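Local coordinates for lipoprotein (PDB 4OTE) that probably binds methionine or a close relative as the substrate-binding lipoprotein of an uptake system, here holding selenomethionine in its cleft, at residues P86-Y90 with F170-A176; D104-N110 with I149-D155. All coordinates share one frame; numbering follows the deposited sequence. Where two conformers were deposited one is given.

Contact 1. Residues P86-Y90 with F170-A176; sequences PAILY and FIDTTYA. With MSE (selenomethionine), chain C.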
loop_
_atom_site.group_PDB
_atom_site.type_symbol
_atom_site.label_atom_id
_atom_site.label_comp_id
_atom_site.label_asym_id
_atom_site.label_seq_id
_atom_site.Cartn_x
_atom_site.Cartn_y
_atom_site.Cartn_z
ATOM N N PRO A 86 4.498 3.955 3.697
ATOM C CA PRO A 86 5.706 3.166 3.911
ATOM C C PRO A 86 5.401 1.861 4.631
ATOM O O PRO A 86 4.602 1.849 5.568
ATOM C CB PRO A 86 6.570 4.065 4.802
ATOM C CG PRO A 86 6.061 5.442 4.591
ATOM C CD PRO A 86 4.603 5.303 4.284
ATOM N N ALA A 87 6.018 0.773 4.177
ATOM C CA ALA A 87 5.905 -0.512 4.853
ATOM C C ALA A 87 6.414 -0.372 6.279
ATOM O O ALA A 87 7.427 0.277 6.519
ATOM C CB ALA A 87 6.700 -1.578 4.113
ATOM N N ILE A 88 5.694 -0.964 7.219
ATOM C CA ILE A 88 6.072 -0.923 8.621
ATOM C C ILE A 88 6.286 -2.344 9.119
ATOM O O ILE A 88 5.487 -3.239 8.828
ATOM C CB ILE A 88 5.011 -0.194 9.474
ATOM C CG1 ILE A 88 5.002 1.297 9.116
ATOM C CG2 ILE A 88 5.299 -0.372 10.966
ATOM C CD1 ILE A 88 3.829 2.064 9.684
ATOM N N LEU A 89 7.382 -2.544 9.844
ATOM C CA LEU A 89 7.690 -3.825 10.459
ATOM C C LEU A 89 7.090 -3.820 11.862
ATOM O O LEU A 89 7.456 -2.983 12.691
ATOM C CB LEU A 89 9.208 -4.037 10.510
ATOM C CG LEU A 89 9.739 -5.391 11.005
ATOM C CD1 LEU A 89 9.262 -6.532 10.124
ATOM C CD2 LEU A 89 11.260 -5.377 11.073
ATOM N N TYR A 90 6.148 -4.732 12.102
ATOM C CA TYR A 90 5.443 -4.830 13.379
ATOM C C TYR A 90 5.962 -6.014 14.182
ATOM O O TYR A 90 6.485 -6.972 13.617
ATOM C CB TYR A 90 3.939 -5.009 13.154
ATOM C CG TYR A 90 3.252 -3.821 12.524
ATOM C CD1 TYR A 90 3.198 -3.682 11.143
ATOM C CD2 TYR A 90 2.640 -2.848 13.307
ATOM C CE1 TYR A 90 2.564 -2.602 10.557
ATOM C CE2 TYR A 90 2.002 -1.762 12.729
ATOM C CZ TYR A 90 1.965 -1.644 11.352
ATOM O OH TYR A 90 1.338 -0.573 10.759
ATOM N N PHE A 170 6.231 -7.640 8.236
ATOM C CA PHE A 170 5.972 -6.483 7.371
ATOM C C PHE A 170 4.499 -6.488 6.958
ATOM O O PHE A 170 4.030 -7.458 6.357
ATOM C CB PHE A 170 6.842 -6.528 6.106
ATOM C CG PHE A 170 8.225 -5.954 6.284
ATOM C CD1 PHE A 170 8.409 -4.589 6.449
ATOM C CD2 PHE A 170 9.345 -6.774 6.245
ATOM C CE1 PHE A 170 9.679 -4.055 6.597
ATOM C CE2 PHE A 170 10.617 -6.244 6.396
ATOM C CZ PHE A 170 10.785 -4.883 6.567
ATOM N N ILE A 171 3.774 -5.414 7.280
ATOM C CA ILE A 171 2.340 -5.333 6.982
ATOM C C ILE A 171 1.961 -3.985 6.363
ATOM O O ILE A 171 2.243 -2.920 6.930
ATOM C CB ILE A 171 1.482 -5.563 8.249
ATOM C CG1 ILE A 171 1.913 -6.843 8.975
ATOM C CG2 ILE A 171 0.001 -5.651 7.883
ATOM C CD1 ILE A 171 1.145 -7.128 10.247
ATOM N N ASP A 172 1.313 -4.045 5.199
ATOM C CA ASP A 172 0.773 -2.854 4.550
ATOM C C ASP A 172 -0.185 -2.134 5.489
ATOM O O ASP A 172 -0.960 -2.768 6.205
ATOM C CB ASP A 172 0.023 -3.218 3.262
ATOM C CG ASP A 172 0.942 -3.693 2.155
ATOM O OD1 ASP A 172 2.090 -4.086 2.451
ATOM O OD2 ASP A 172 0.513 -3.682 0.982
ATOM N N THR A 173 -0.147 -0.809 5.470
ATOM C CA THR A 173 -1.034 -0.014 6.311
ATOM C C THR A 173 -2.501 -0.319 5.993
ATOM O O THR A 173 -3.336 -0.342 6.899
ATOM C CB THR A 173 -0.687 1.487 6.208
ATOM O OG1 THR A 173 0.503 1.726 6.964
ATOM C CG2 THR A 173 -1.806 2.388 6.748
ATOM N N THR A 174 -2.798 -0.588 4.716
ATOM C CA THR A 174 -4.141 -1.014 4.294
ATOM C C THR A 174 -4.654 -2.236 5.083
ATOM O O THR A 174 -5.848 -2.347 5.349
ATOM C CB THR A 174 -4.185 -1.297 2.770
ATOM O OG1 THR A 174 -4.041 -0.069 2.048
ATOM C CG2 THR A 174 -5.494 -1.953 2.352
ATOM N N TYR A 175 -3.752 -3.138 5.461
ATOM C CA TYR A 175 -4.113 -4.306 6.273
ATOM C C TYR A 175 -3.922 -4.077 7.774
ATOM O O TYR A 175 -4.702 -4.582 8.583
ATOM C CB TYR A 175 -3.315 -5.529 5.823
ATOM C CG TYR A 175 -3.827 -6.098 4.530
ATOM C CD1 TYR A 175 -4.675 -7.204 4.526
ATOM C CD2 TYR A 175 -3.494 -5.520 3.310
ATOM C CE1 TYR A 175 -5.161 -7.729 3.340
ATOM C CE2 TYR A 175 -3.981 -6.036 2.119
ATOM C CZ TYR A 175 -4.812 -7.142 2.140
ATOM O OH TYR A 175 -5.297 -7.662 0.963
ATOM N N ALA A 176 -2.898 -3.311 8.139
ATOM C CA ALA A 176 -2.549 -3.102 9.545
ATOM C C ALA A 176 -3.641 -2.377 10.334
ATOM O O ALA A 176 -4.024 -2.818 11.425
ATOM C CB ALA A 176 -1.233 -2.340 9.655
HETATM N N MSE C 301 -1.083 0.805 0.475
HETATM C CA MSE C 301 -0.179 -0.210 -0.162
HETATM C C MSE C 301 1.227 0.270 -0.053
HETATM O O MSE C 301 1.550 1.374 -0.500
HETATM O OXT MSE C 301 2.069 -0.453 0.484
HETATM C CB MSE C 301 -0.499 -0.461 -1.634
HETATM C CG MSE C 301 0.330 -1.612 -2.209
HETATM SE SE MSE C 301 0.037 -1.787 -4.152
HETATM C CE MSE C 301 -1.779 -2.517 -4.060
HETATM O O HOH W 1 2.131 0.195 4.083
HETATM O O HOH W 2 1.535 -0.433 8.240
#
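One face of the Phe170 ring is covered by Leu89, whose CD1 sits over the ring centre, 3.9 Å from the centroid and only 10° off the ring normal, a clear CH-pi contact. Leu89 reaches it because its CG stands anti to the backbone N (chi1 -174°), while its CB passes CE1 of the same ring. The Tyr90 ring is placed differently: Ile88 CG2 lies over one face, toward the rim, while Ile171 O and a water meet its edge in the ring plane. Ala176 CB comes to 3.3 Å from Tyr90 OH.

The backbones run antiparallel, Leu89 and Phe170 forming a non-hydrogen-bonded pair, and Ile171 N donates to Ile88 O at 3.2 Å. Leu89 and Phe170 lie on one face of the sheet, where helix 112-124 packs on Phe170; Ile88 and Ile171 lie on the other, with helix 183-186 against Ile88 and Tyr90.

Past the strand, Asp172 O accepts from both Tyr175 N and Ala176 N, starting helix 173-176. The edge water ties this turn to the tyrosine: it lies 2.5 Å from Tyr90 OH and 2.7 Å from Thr173 OG1, and donates to Ile171 O at 2.9 Å. A second water accepts from Thr173 N and bonds weakly to Pro86 O.

Thr174 OG1, also bonded to Val14 O, receives a weak bond of 3.5 Å from the selenomethionine N, and Tyr42 OH bonds Asp172 OD2. Apolar packing and a main-chain bond thus join the strands, while bridging waters and two bonds to Asp172 O tie down the turn that brings Asp172 and Thr174 to the ligand pocket.

Contact 2. Residues D104-N110 with I149-D155; sequences DTIAISN and IQFKELD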
loop_
_atom_site.group_PDB
_atom_site.type_symbol
_atom_site.label_atom_id
_atom_site.label_comp_id
_atom_site.label_asym_id
_atom_site.label_seq_id
_atom_site.Cartn_x
_atom_site.Cartn_y
_atom_site.Cartn_z
ATOM N N ASP A 104 14.943 -16.339 15.040
ATOM C CA ASP A 104 13.811 -15.425 14.891
ATOM C C ASP A 104 13.211 -15.501 13.487
ATOM O O ASP A 104 13.922 -15.713 12.502
ATOM C CB ASP A 104 14.223 -13.979 15.200
ATOM C CG ASP A 104 14.422 -13.721 16.691
ATOM O OD1 ASP A 104 14.255 -14.652 17.507
ATOM O OD2 ASP A 104 14.751 -12.571 17.051
ATOM N N THR A 105 11.894 -15.322 13.412
ATOM C CA THR A 105 11.161 -15.445 12.161
ATOM C C THR A 105 10.517 -14.117 11.764
ATOM O O THR A 105 9.920 -13.436 12.602
ATOM C CB THR A 105 10.062 -16.517 12.280
ATOM O OG1 THR A 105 9.156 -16.159 13.330
ATOM C CG2 THR A 105 10.667 -17.880 12.590
ATOM N N ILE A 106 10.646 -13.755 10.489
ATOM C CA ILE A 106 9.953 -12.594 9.936
ATOM C C ILE A 106 8.924 -13.058 8.904
ATOM O O ILE A 106 9.266 -13.765 7.954
ATOM C CB ILE A 106 10.934 -11.584 9.295
ATOM C CG1 ILE A 106 11.885 -11.025 10.363
ATOM C CG2 ILE A 106 10.175 -10.437 8.628
ATOM C CD1 ILE A 106 12.920 -10.054 9.834
ATOM N N ALA A 107 7.666 -12.669 9.103
ATOM C CA ALA A 107 6.604 -12.943 8.134
ATOM C C ALA A 107 6.639 -11.903 7.017
ATOM O O ALA A 107 6.727 -10.703 7.282
ATOM C CB ALA A 107 5.242 -12.944 8.810
ATOM N N ILE A 108 6.571 -12.381 5.775
ATOM C CA ILE A 108 6.634 -11.532 4.584
ATOM C C ILE A 108 5.589 -11.990 3.559
ATOM O O ILE A 108 5.229 -13.168 3.516
ATOM C CB ILE A 108 8.047 -11.585 3.952
ATOM C CG1 ILE A 108 9.095 -11.072 4.939
ATOM C CG2 ILE A 108 8.127 -10.758 2.679
ATOM C CD1 ILE A 108 10.398 -10.670 4.282
ATOM N N SER A 109 5.116 -11.058 2.736
ATOM C CA SER A 109 4.166 -11.363 1.673
ATOM C C SER A 109 4.792 -12.261 0.607
ATOM O O SER A 109 5.964 -12.108 0.265
ATOM C CB SER A 109 3.668 -10.071 1.021
ATOM O OG SER A 109 2.856 -10.349 -0.108
ATOM N N ASN A 110 3.997 -13.188 0.080
ATOM C CA ASN A 110 4.429 -14.041 -1.028
ATOM C C ASN A 110 4.396 -13.344 -2.397
ATOM O O ASN A 110 4.706 -13.963 -3.412
ATOM C CB ASN A 110 3.620 -15.350 -1.064
ATOM C CG ASN A 110 2.117 -15.122 -1.131
ATOM O OD1 ASN A 110 1.650 -14.062 -1.547
ATOM N ND2 ASN A 110 1.351 -16.125 -0.715
ATOM N N ILE A 149 18.016 -15.351 10.508
ATOM C CA ILE A 149 16.611 -14.985 10.391
ATOM C C ILE A 149 15.921 -15.889 9.378
ATOM O O ILE A 149 16.383 -16.025 8.246
ATOM C CB ILE A 149 16.444 -13.515 9.941
ATOM C CG1 ILE A 149 17.108 -12.560 10.942
ATOM C CG2 ILE A 149 14.968 -13.166 9.762
ATOM C CD1 ILE A 149 16.556 -12.639 12.352
ATOM N N GLN A 150 14.813 -16.500 9.793
ATOM C CA GLN A 150 14.007 -17.336 8.910
ATOM C C GLN A 150 12.824 -16.516 8.412
ATOM O O GLN A 150 12.312 -15.657 9.131
ATOM C CB GLN A 150 13.510 -18.588 9.639
ATOM C CG GLN A 150 14.538 -19.223 10.564
ATOM C CD GLN A 150 14.121 -20.593 11.064
ATOM O OE1 GLN A 150 13.557 -21.393 10.319
ATOM N NE2 GLN A 150 14.409 -20.873 12.331
ATOM N N PHE A 151 12.393 -16.784 7.182
ATOM C CA PHE A 151 11.328 -16.015 6.554
ATOM C C PHE A 151 10.107 -16.879 6.270
ATOM O O PHE A 151 10.217 -17.944 5.665
ATOM C CB PHE A 151 11.843 -15.370 5.271
ATOM C CG PHE A 151 12.932 -14.370 5.510
ATOM C CD1 PHE A 151 12.628 -13.035 5.710
ATOM C CD2 PHE A 151 14.261 -14.769 5.569
ATOM C CE1 PHE A 151 13.627 -12.108 5.947
ATOM C CE2 PHE A 151 15.267 -13.847 5.805
ATOM C CZ PHE A 151 14.949 -12.513 5.994
ATOM N N LYS A 152 8.947 -16.411 6.720
ATOM C CA LYS A 152 7.689 -17.118 6.528
ATOM C C LYS A 152 6.885 -16.399 5.450
ATOM O O LYS A 152 6.347 -15.318 5.687
ATOM C CB LYS A 152 6.920 -17.162 7.849
ATOM C CG LYS A 152 5.712 -18.078 7.853
ATOM C CD LYS A 152 5.174 -18.240 9.266
ATOM C CE LYS A 152 4.013 -19.218 9.319
ATOM N NZ LYS A 152 3.519 -19.393 10.711
ATOM N N GLU A 153 6.833 -16.992 4.258
ATOM C CA GLU A 153 6.133 -16.389 3.119
ATOM C C GLU A 153 4.649 -16.742 3.168
ATOM O O GLU A 153 4.286 -17.915 3.112
ATOM C CB GLU A 153 6.764 -16.837 1.796
ATOM C CG GLU A 153 8.144 -16.234 1.551
ATOM C CD GLU A 153 8.922 -16.914 0.434
ATOM O OE1 GLU A 153 8.827 -18.153 0.290
ATOM O OE2 GLU A 153 9.650 -16.208 -0.295
ATOM N N LEU A 154 3.802 -15.717 3.277
ATOM C CA LEU A 154 2.360 -15.897 3.464
ATOM C C LEU A 154 1.547 -15.042 2.501
ATOM O O LEU A 154 2.062 -14.089 1.911
ATOM C CB LEU A 154 1.968 -15.514 4.894
ATOM C CG LEU A 154 2.559 -16.356 6.027
ATOM C CD1 LEU A 154 2.343 -15.672 7.371
ATOM C CD2 LEU A 154 1.955 -17.752 6.023
ATOM N N ASP A 155 0.269 -15.396 2.357
ATOM C CA ASP A 155 -0.706 -14.533 1.694
ATOM C C ASP A 155 -0.837 -13.284 2.546
ATOM O O ASP A 155 -0.919 -13.372 3.774
ATOM C CB ASP A 155 -2.064 -15.238 1.574
ATOM C CG ASP A 155 -3.057 -14.482 0.687
ATOM O OD1 ASP A 155 -3.033 -13.231 0.642
ATOM O OD2 ASP A 155 -3.886 -15.156 0.038
#
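Asn110 N donates to Leu154 O at 2.8 Å, the shortest hydrogen bond between 104-110 and 149-155, though bent to 144° at the hydrogen. Strands 105-109 and 150-154 are parallel neighbours in a beta-alpha-beta unit, with helix 112-124 on the connection between them. They belong to a five-stranded sheet whose 2-1-3-n-4 strand order, with one antiparallel strand inside, is that of a class II periplasmic binding protein domain; 150-154 is an outermost strand.

Five more main-chain bonds continue the pairing: Gln150 N to Asp104 O, Ile106 N to Gln150 O, Lys152 N to Ile106 O, Ile108 N to Lys152 O and Leu154 N to Ile108 O. The same carbonyls receive CA-H contacts as well, the closest from Thr105 CA to Gln150 O at 3.2 Å.

Ile106, Ile108 and Phe151 point to the face covered by helix 112-124, whose Leu119 and Leu122 touch the phenyl ring. Ile149 CG2 rests over one face of that ring, toward its rim, and the same methyl meets Ile106 CD1 at 3.7 Å, so it bridges both strands. With CG1 anti to the carbonyl carbon (chi1 -63°) and the chain extended beyond it (chi2 178°), Ile106 sends CD1 to this spot. On the other face, Thr105 CG2 passes Gln150 CB at 4.2 Å, and Ala107 CB is the same distance from Leu154 CD1; the extended Lys152 chain carries its amine away from the partner strand.

At the start of the pair, Asp104 OD1 makes a salt bridge with Lys101 as the carboxylate leads away, and Asp104 CB lies 3.9 Å from Ile149 CD1.

Both contacts belong to one sheet, their centres about 14 Å apart. Strand 168-171 of contact 1 runs parallel beside strand 105-109 of contact 2, and a probable hydrogen bond from Phe170 N to Ala107 O, 3.2 Å, joins them. Leu89 CD1 also packs on Ile106 CG2 at 4.3 Å, and helix 112-124 lies over Phe170, Ile106 and Phe151 alike, making one apolar layer. Their relation to the ligand differs: contact 1 supplies Asp172 and Thr174 to the selenomethionine pocket, whereas contact 2 comes no nearer than its C-terminal strand ends, with the nearest atoms of the Ser109 side chain and the ligand about 9 Å apart.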